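Local structure of Pdx2 protein (Plasmodium falciparum, 2ABW) at residues H39-C44 / V73-V78. The protein hydrolyses glutamine to glutamate and ammonia, which is channelled to the Pdx1 active site for biosynthesis of pyridoxal 5'-phosphate, the active form of vitamin B6. Numbering follows the deposited sequence.
Sequences HDLGLC and VHFIHV
Leu-41, on the short helix 38-42, lays its CD1 methyl over one face of the Phe-75 ring, which extends from the last turn of helix 63-77. The methyl sits 4.0 Å from the ring centroid and 29° off the ring normal, a CH-pi contact displaced toward the CD2-CE2 side. There Leu-41 CD1 lies 3.7 Å from Phe-75 CD2. In both residues CG is anti to the backbone N (chi1 180° in Leu-41, 177° in Phe-75), which sends both side chains into the space between the helices, their CA atoms 8.4 Å apart. Three residues on, Cys-44 N donates a backbone hydrogen bond to Leu-41 O (3.1 Å). Cys-44 also meets the ring rim: its carbonyl O lies near the ring plane, 4.0 Å from Phe-75 CE2, and its CB is 4.3 Å from the same carbon. That carbonyl also accepts a hydrogen bond from Lys-81 NZ, while Leu-47 of strand 46-49 touches both Leu-41 and Phe-75. The contact thus joins two helices on one flank of the central sheet, away from the glutaminase active site. Buried and almost wholly apolar, it implies a small interface held by dispersion and the CH-pi contact.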
# COMPACT_ATOMS: atom_id res chain seq x y z
N HIS A 39 7.29 18.55 -2.59
CA HIS A 39 7.52 19.27 -1.30
C HIS A 39 6.87 18.47 -0.15
O HIS A 39 7.49 18.17 0.85
CB HIS A 39 6.92 20.65 -1.38
CG HIS A 39 7.18 21.46 -0.16
ND1 HIS A 39 6.17 21.86 0.70
CD2 HIS A 39 8.34 21.90 0.39
CE1 HIS A 39 6.70 22.47 1.74
NE2 HIS A 39 8.01 22.55 1.57
N ASP A 40 5.61 18.10 -0.34
CA ASP A 40 4.89 17.34 0.65
C ASP A 40 5.63 16.01 0.93
O ASP A 40 5.78 15.55 2.06
CB ASP A 40 3.48 16.96 0.23
CG ASP A 40 2.54 18.12 -0.01
OD1 ASP A 40 2.70 19.20 0.68
OD2 ASP A 40 1.58 17.95 -0.86
N LEU A 41 6.06 15.37 -0.19
CA LEU A 41 6.72 14.02 -0.07
C LEU A 41 7.94 14.16 0.75
O LEU A 41 8.24 13.26 1.51
CB LEU A 41 7.03 13.48 -1.46
CG LEU A 41 7.71 12.12 -1.47
CD1 LEU A 41 6.70 11.07 -0.85
CD2 LEU A 41 8.09 11.76 -2.86
N GLY A 42 8.69 15.27 0.58
CA GLY A 42 9.91 15.48 1.35
C GLY A 42 9.74 15.54 2.86
O GLY A 42 10.73 15.40 3.63
N LEU A 43 8.53 15.84 3.30
CA LEU A 43 8.23 16.00 4.75
C LEU A 43 7.86 14.66 5.39
O LEU A 43 7.64 14.55 6.63
CB LEU A 43 7.07 16.94 4.99
CG LEU A 43 7.28 18.34 4.47
CD1 LEU A 43 5.96 19.10 4.71
CD2 LEU A 43 8.51 18.99 5.05
N CYS A 44 7.75 13.64 4.58
CA CYS A 44 7.16 12.35 5.01
C CYS A 44 8.26 11.42 5.51
O CYS A 44 9.21 11.21 4.80
CB CYS A 44 6.45 11.58 3.86
SG CYS A 44 4.92 12.48 3.46
N VAL A 73 9.88 7.04 -6.95
CA VAL A 73 10.80 5.96 -7.22
C VAL A 73 11.98 6.14 -6.34
O VAL A 73 12.52 5.17 -5.77
CB VAL A 73 11.11 5.87 -8.74
CG1 VAL A 73 12.30 4.88 -8.97
CG2 VAL A 73 9.89 5.42 -9.51
N HIS A 74 12.53 7.35 -6.29
CA HIS A 74 13.68 7.61 -5.45
C HIS A 74 13.37 7.34 -3.96
O HIS A 74 14.19 6.79 -3.20
CB HIS A 74 14.20 9.02 -5.71
CG HIS A 74 15.27 9.48 -4.77
ND1 HIS A 74 14.96 10.28 -3.69
CD2 HIS A 74 16.60 9.37 -4.80
CE1 HIS A 74 16.07 10.62 -3.09
NE2 HIS A 74 17.07 9.97 -3.66
N PHE A 75 12.22 7.79 -3.51
CA PHE A 75 11.77 7.64 -2.11
C PHE A 75 11.74 6.15 -1.76
O PHE A 75 12.23 5.74 -0.70
CB PHE A 75 10.39 8.22 -1.98
CG PHE A 75 9.69 8.11 -0.63
CD1 PHE A 75 9.00 6.96 -0.29
CD2 PHE A 75 9.67 9.22 0.19
CE1 PHE A 75 8.33 6.85 0.90
CE2 PHE A 75 8.94 9.15 1.40
CZ PHE A 75 8.29 7.97 1.69
N ILE A 76 11.20 5.34 -2.64
CA ILE A 76 11.07 3.93 -2.42
C ILE A 76 12.36 3.19 -2.45
O ILE A 76 12.62 2.29 -1.64
CB ILE A 76 10.08 3.32 -3.46
CG1 ILE A 76 8.68 3.87 -3.30
CG2 ILE A 76 9.97 1.77 -3.36
CD1 ILE A 76 7.83 3.72 -4.53
N HIS A 77 13.19 3.43 -3.46
CA HIS A 77 14.28 2.58 -3.83
C HIS A 77 15.67 3.08 -3.50
O HIS A 77 16.56 2.28 -3.34
CB HIS A 77 14.27 2.37 -5.34
CG HIS A 77 13.05 1.64 -5.81
ND1 HIS A 77 12.83 0.30 -5.53
CD2 HIS A 77 11.97 2.09 -6.46
CE1 HIS A 77 11.67 -0.05 -6.09
NE2 HIS A 77 11.10 1.01 -6.62
N VAL A 78 15.81 4.36 -3.28
CA VAL A 78 17.10 4.96 -2.86
C VAL A 78 17.06 5.32 -1.38
O VAL A 78 17.94 4.91 -0.60
CB VAL A 78 17.51 6.15 -3.73
CG1 VAL A 78 18.88 6.74 -3.22
CG2 VAL A 78 17.63 5.69 -5.25